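PDB 5W5P: tail fiber protein from Acinetobacter phage AM24, which probably recognises, and may cleave, the capsular polysaccharide of Acinetobacter baumannii as the trimeric tailspike of the phage. Local coordinates for residues T493-N507 with G594-Y608. Sequence-based numbering, arbitrary orientation.
Sequences TADMNIFMQMKTASN and GATAKVFSSTTMTIY
Tyr608 OH donates a hydrogen bond to Asp495 OD2 over 2.7 Å, meeting the carboxylate from above its plane. Carboxylate and ring planes stand 73° apart, and Asp495 CG lies at the ring edge; a tyrosine suits this place because its ring reaches diagonally from its own partner, Thr493, to place the hydroxyl at the acid two residues further along that strand. The other oxygen, OD1, forms a salt bridge with Lys516 of the third subunit, which probably favours the ionised acid.

Near the other end, Lys598 NZ reaches Asn507 OD1 at 2.7 Å, coming from above the amide's carbonyl plane, and also pairs with Glu459. With CG wedged between backbone N and carbonyl carbon (chi1 59°), the extended lysine chain runs beside the Thr504–Asn507 turn. Lys503 O accepts from both Ala597 N, at 2.7 Å, and Lys598 N: a classic beta bulge.

From there to Thr493 and Tyr608 runs an unbroken antiparallel ladder, joining neighbouring inner strands of the five-stranded sheet in the C-terminal domain, beyond the parallel beta-helix. A water sits within hydrogen-bonding distance of Gln501 OE1, Phe600 O and Ser602 OG. The face bearing Asp495, Gln501, Lys503 and Phe600 meets both neighbouring subunits, its Gln501–Lys503 end the second: Gln501 NE2 binds Gln522 there, and extended Lys503 lays CE beside Phe600 CB, carrying its ammonium past the ring to Ser612.

The opposite face is largely apolar, packed in part on strand 470-477, which Met496, Met500 and Val599 touch. Selenomethionines Met496 and Met605 lie side by side, CG to CG 3.8 Å; such unbranched chains can bend at the last torsion, laying Met496 CE on Thr603 CG2 and Met605 CE on Ala494 CB. Beta-branched Val599 spreads two methyls, CG1 against Met500 CB at 3.8 Å and CG2 against Met502 SE at 3.6 Å.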
loop_
_atom_site.group_PDB
_atom_site.type_symbol
_atom_site.label_atom_id
_atom_site.label_comp_id
_atom_site.label_asym_id
_atom_site.label_seq_id
_atom_site.Cartn_x
_atom_site.Cartn_y
_atom_site.Cartn_z
ATOM N N THR A 493 -38.702 1.956 6.403
ATOM C CA THR A 493 -39.285 0.774 7.016
ATOM C C THR A 493 -38.170 -0.030 7.666
ATOM O O THR A 493 -36.984 0.195 7.400
ATOM C CB THR A 493 -40.047 -0.083 5.997
ATOM O OG1 THR A 493 -39.188 -0.426 4.904
ATOM C CG2 THR A 493 -41.249 0.683 5.472
ATOM N N ALA A 494 -38.554 -0.967 8.530
ATOM C CA ALA A 494 -37.570 -1.666 9.342
ATOM C C ALA A 494 -38.190 -2.908 9.964
ATOM O O ALA A 494 -39.409 -3.000 10.141
ATOM C CB ALA A 494 -37.005 -0.757 10.440
ATOM N N ASP A 495 -37.321 -3.862 10.292
ATOM C CA ASP A 495 -37.651 -5.031 11.091
ATOM C C ASP A 495 -37.034 -4.891 12.479
ATOM O O ASP A 495 -36.045 -4.182 12.672
ATOM C CB ASP A 495 -37.142 -6.320 10.433
ATOM C CG ASP A 495 -37.820 -6.612 9.109
ATOM O OD1 ASP A 495 -38.891 -6.029 8.832
ATOM O OD2 ASP A 495 -37.274 -7.433 8.340
HETATM N N MSE A 496 -37.626 -5.586 13.444
HETATM C CA MSE A 496 -37.122 -5.584 14.812
HETATM C C MSE A 496 -37.007 -7.000 15.368
HETATM O O MSE A 496 -37.970 -7.767 15.346
HETATM C CB MSE A 496 -38.031 -4.759 15.722
HETATM C CG MSE A 496 -37.856 -3.259 15.621
HETATM SE SE MSE A 496 -39.030 -2.321 16.876
HETATM C CE MSE A 496 -37.904 -2.380 18.471
ATOM N N ASN A 497 -35.823 -7.344 15.863
ATOM C CA ASN A 497 -35.588 -8.587 16.594
ATOM C C ASN A 497 -35.371 -8.206 18.055
ATOM O O ASN A 497 -34.304 -7.703 18.420
ATOM C CB ASN A 497 -34.391 -9.344 16.025
ATOM C CG ASN A 497 -34.244 -10.734 16.618
ATOM O OD1 ASN A 497 -34.788 -11.707 16.091
ATOM N ND2 ASN A 497 -33.511 -10.834 17.724
ATOM N N ILE A 498 -36.381 -8.441 18.887
ATOM C CA ILE A 498 -36.352 -8.032 20.291
ATOM C C ILE A 498 -36.121 -9.290 21.122
ATOM O O ILE A 498 -37.054 -10.004 21.481
ATOM C CB ILE A 498 -37.630 -7.301 20.700
ATOM C CG1 ILE A 498 -37.959 -6.196 19.691
ATOM C CG2 ILE A 498 -37.496 -6.735 22.109
ATOM C CD1 ILE A 498 -39.326 -5.592 19.885
ATOM N N PHE A 499 -34.855 -9.558 21.437
ATOM C CA PHE A 499 -34.496 -10.666 22.317
ATOM C C PHE A 499 -34.731 -10.231 23.760
ATOM O O PHE A 499 -34.020 -9.365 24.280
ATOM C CB PHE A 499 -33.045 -11.087 22.092
ATOM C CG PHE A 499 -32.569 -12.178 23.022
ATOM C CD1 PHE A 499 -33.444 -13.138 23.505
ATOM C CD2 PHE A 499 -31.242 -12.243 23.408
ATOM C CE1 PHE A 499 -33.003 -14.137 24.356
ATOM C CE2 PHE A 499 -30.799 -13.241 24.259
ATOM C CZ PHE A 499 -31.680 -14.188 24.731
HETATM N N MSE A 500 -35.726 -10.828 24.408
HETATM C CA MSE A 500 -36.056 -10.467 25.776
HETATM C C MSE A 500 -35.583 -11.528 26.757
HETATM O O MSE A 500 -35.915 -12.710 26.624
HETATM C CB MSE A 500 -37.563 -10.260 25.936
HETATM C CG MSE A 500 -38.173 -9.238 24.991
HETATM SE SE MSE A 500 -40.083 -9.555 24.691
HETATM C CE MSE A 500 -39.932 -11.016 23.408
ATOM N N GLN A 501 -34.812 -11.098 27.750
ATOM C CA GLN A 501 -34.352 -11.961 28.830
ATOM C C GLN A 501 -35.023 -11.492 30.115
ATOM O O GLN A 501 -34.759 -10.382 30.590
ATOM C CB GLN A 501 -32.829 -11.925 28.944
ATOM C CG GLN A 501 -32.125 -12.621 27.787
ATOM C CD GLN A 501 -30.611 -12.458 27.822
ATOM O OE1 GLN A 501 -30.093 -11.339 27.809
ATOM N NE2 GLN A 501 -29.898 -13.577 27.867
HETATM N N MSE A 502 -35.900 -12.325 30.667
HETATM C CA MSE A 502 -36.561 -11.993 31.925
HETATM C C MSE A 502 -35.640 -12.350 33.080
HETATM O O MSE A 502 -35.208 -13.498 33.214
HETATM C CB MSE A 502 -37.907 -12.714 32.063
HETATM C CG MSE A 502 -38.554 -13.112 30.745
HETATM SE SE MSE A 502 -38.903 -11.619 29.529
HETATM C CE MSE A 502 -39.332 -12.665 27.944
ATOM N N LYS A 503 -35.339 -11.358 33.912
ATOM C CA LYS A 503 -34.352 -11.506 34.966
ATOM C C LYS A 503 -34.935 -11.066 36.299
ATOM O O LYS A 503 -35.880 -10.274 36.362
ATOM C CB LYS A 503 -33.082 -10.699 34.665
ATOM C CG LYS A 503 -32.454 -11.000 33.316
ATOM C CD LYS A 503 -31.206 -10.159 33.107
ATOM C CE LYS A 503 -30.573 -10.426 31.759
ATOM N NZ LYS A 503 -29.294 -9.684 31.632
ATOM N N THR A 504 -34.354 -11.600 37.370
ATOM C CA THR A 504 -34.676 -11.178 38.725
ATOM C C THR A 504 -33.936 -9.878 39.029
ATOM O O THR A 504 -33.310 -9.271 38.156
ATOM C CB THR A 504 -34.313 -12.271 39.724
ATOM O OG1 THR A 504 -32.895 -12.473 39.707
ATOM C CG2 THR A 504 -35.010 -13.576 39.372
ATOM N N ALA A 505 -33.991 -9.440 40.286
ATOM C CA ALA A 505 -33.248 -8.249 40.679
ATOM C C ALA A 505 -31.745 -8.457 40.543
ATOM O O ALA A 505 -31.026 -7.524 40.163
ATOM C CB ALA A 505 -33.607 -7.852 42.109
ATOM N N SER A 506 -31.255 -9.666 40.827
ATOM C CA SER A 506 -29.838 -9.995 40.725
ATOM C C SER A 506 -29.449 -10.522 39.345
ATOM O O SER A 506 -28.379 -11.124 39.202
ATOM C CB SER A 506 -29.451 -11.013 41.801
ATOM O OG SER A 506 -30.182 -12.218 41.658
ATOM N N ASN A 507 -30.303 -10.324 38.340
ATOM C CA ASN A 507 -30.003 -10.658 36.946
ATOM C C ASN A 507 -29.835 -12.163 36.738
ATOM O O ASN A 507 -28.941 -12.622 36.029
ATOM C CB ASN A 507 -28.777 -9.894 36.450
ATOM C CG ASN A 507 -29.023 -8.411 36.385
ATOM O OD1 ASN A 507 -29.697 -7.926 35.478
ATOM N ND2 ASN A 507 -28.482 -7.675 37.350
ATOM N N GLY A 594 -36.353 -15.983 43.506
ATOM C CA GLY A 594 -37.347 -14.938 43.611
ATOM C C GLY A 594 -38.113 -14.740 42.319
ATOM O O GLY A 594 -38.175 -15.610 41.444
ATOM N N ALA A 595 -38.704 -13.558 42.202
ATOM C CA ALA A 595 -39.574 -13.229 41.084
ATOM C C ALA A 595 -38.817 -12.467 40.003
ATOM O O ALA A 595 -37.761 -11.878 40.243
ATOM C CB ALA A 595 -40.777 -12.409 41.557
ATOM N N THR A 596 -39.378 -12.493 38.796
ATOM C CA THR A 596 -38.829 -11.725 37.685
ATOM C C THR A 596 -39.037 -10.238 37.943
ATOM O O THR A 596 -40.172 -9.789 38.144
ATOM C CB THR A 596 -39.498 -12.138 36.377
ATOM O OG1 THR A 596 -39.268 -13.531 36.139
ATOM C CG2 THR A 596 -38.951 -11.326 35.215
ATOM N N ALA A 597 -37.947 -9.472 37.941
ATOM C CA ALA A 597 -38.008 -8.052 38.256
ATOM C C ALA A 597 -37.928 -7.155 37.030
ATOM O O ALA A 597 -38.237 -5.965 37.137
ATOM C CB ALA A 597 -36.886 -7.672 39.229
ATOM N N LYS A 598 -37.534 -7.683 35.875
ATOM C CA LYS A 598 -37.335 -6.827 34.715
ATOM C C LYS A 598 -37.314 -7.666 33.451
ATOM O O LYS A 598 -37.081 -8.878 33.483
ATOM C CB LYS A 598 -36.033 -6.027 34.821
ATOM C CG LYS A 598 -34.798 -6.898 34.956
ATOM C CD LYS A 598 -33.592 -6.073 35.365
ATOM C CE LYS A 598 -32.575 -6.909 36.106
ATOM N NZ LYS A 598 -31.417 -6.098 36.559
ATOM N N VAL A 599 -37.548 -6.989 32.333
ATOM C CA VAL A 599 -37.343 -7.545 31.004
ATOM C C VAL A 599 -36.142 -6.825 30.405
ATOM O O VAL A 599 -36.179 -5.606 30.195
ATOM C CB VAL A 599 -38.590 -7.396 30.122
ATOM C CG1 VAL A 599 -38.269 -7.769 28.681
ATOM C CG2 VAL A 599 -39.714 -8.261 30.668
ATOM N N PHE A 600 -35.067 -7.574 30.156
ATOM C CA PHE A 600 -33.857 -7.044 29.533
ATOM C C PHE A 600 -33.900 -7.380 28.047
ATOM O O PHE A 600 -33.825 -8.552 27.664
ATOM C CB PHE A 600 -32.609 -7.624 30.194
ATOM C CG PHE A 600 -31.351 -6.870 29.880
ATOM C CD1 PHE A 600 -31.176 -5.565 30.317
ATOM C CD2 PHE A 600 -30.341 -7.467 29.145
ATOM C CE1 PHE A 600 -30.007 -4.869 30.020
ATOM C CE2 PHE A 600 -29.169 -6.782 28.850
ATOM C CZ PHE A 600 -29.002 -5.483 29.287
ATOM N N SER A 601 -34.021 -6.363 27.207
ATOM C CA SER A 601 -34.269 -6.555 25.786
ATOM C C SER A 601 -33.025 -6.186 24.985
ATOM O O SER A 601 -32.537 -5.054 25.072
ATOM C CB SER A 601 -35.467 -5.726 25.338
ATOM O OG SER A 601 -36.657 -6.182 25.964
ATOM N N SER A 602 -32.523 -7.142 24.203
ATOM C CA SER A 602 -31.445 -6.914 23.242
ATOM C C SER A 602 -32.087 -6.756 21.867
ATOM O O SER A 602 -32.384 -7.745 21.195
ATOM C CB SER A 602 -30.451 -8.069 23.258
ATOM O OG SER A 602 -29.737 -8.122 24.480
ATOM N N THR A 603 -32.306 -5.510 21.450
ATOM C CA THR A 603 -33.003 -5.225 20.203
ATOM C C THR A 603 -32.006 -5.041 19.068
ATOM O O THR A 603 -31.060 -4.260 19.188
ATOM C CB THR A 603 -33.860 -3.965 20.334
ATOM O OG1 THR A 603 -34.817 -4.137 21.385
ATOM C CG2 THR A 603 -34.588 -3.700 19.033
ATOM N N THR A 604 -32.223 -5.759 17.967
ATOM C CA THR A 604 -31.441 -5.593 16.747
ATOM C C THR A 604 -32.395 -5.248 15.612
ATOM O O THR A 604 -33.340 -5.997 15.343
ATOM C CB THR A 604 -30.644 -6.860 16.410
ATOM O OG1 THR A 604 -29.732 -7.152 17.473
ATOM C CG2 THR A 604 -29.848 -6.655 15.129
HETATM N N MSE A 605 -32.148 -4.123 14.949
HETATM C CA MSE A 605 -33.024 -3.668 13.876
HETATM C C MSE A 605 -32.389 -3.818 12.495
HETATM O O MSE A 605 -31.182 -3.651 12.336
HETATM C CB MSE A 605 -33.427 -2.211 14.109
HETATM C CG MSE A 605 -34.274 -2.002 15.362
HETATM SE SE MSE A 605 -34.974 -0.180 15.539
HETATM C CE MSE A 605 -36.120 -0.157 13.957
ATOM N N THR A 606 -33.219 -4.151 11.510
ATOM C CA THR A 606 -32.842 -4.202 10.097
ATOM C C THR A 606 -33.645 -3.111 9.395
ATOM O O THR A 606 -34.839 -3.289 9.139
ATOM C CB THR A 606 -33.132 -5.580 9.488
ATOM O OG1 THR A 606 -32.497 -6.609 10.261
ATOM C CG2 THR A 606 -32.638 -5.655 8.049
ATOM N N ILE A 607 -33.010 -1.981 9.085
ATOM C CA ILE A 607 -33.701 -0.815 8.535
ATOM C C ILE A 607 -33.558 -0.804 7.018
ATOM O O ILE A 607 -32.444 -0.890 6.488
ATOM C CB ILE A 607 -33.163 0.492 9.143
ATOM C CG1 ILE A 607 -33.362 0.496 10.661
ATOM C CG2 ILE A 607 -33.830 1.702 8.495
ATOM C CD1 ILE A 607 -32.258 1.209 11.418
ATOM N N TYR A 608 -34.686 -0.692 6.322
ATOM C CA TYR A 608 -34.717 -0.574 4.867
ATOM C C TYR A 608 -34.935 0.899 4.536
ATOM O O TYR A 608 -36.051 1.413 4.650
ATOM C CB TYR A 608 -35.809 -1.463 4.276
ATOM C CG TYR A 608 -35.770 -2.882 4.801
ATOM C CD1 TYR A 608 -34.922 -3.833 4.233
ATOM C CD2 TYR A 608 -36.562 -3.267 5.873
ATOM C CE1 TYR A 608 -34.872 -5.129 4.717
ATOM C CE2 TYR A 608 -36.522 -4.556 6.362
ATOM C CZ TYR A 608 -35.679 -5.485 5.784
ATOM O OH TYR A 608 -35.645 -6.771 6.281
HETATM O O HOH W 1 -37.902 1.144 2.715
HETATM O O HOH W 2 -31.412 -9.437 26.363
#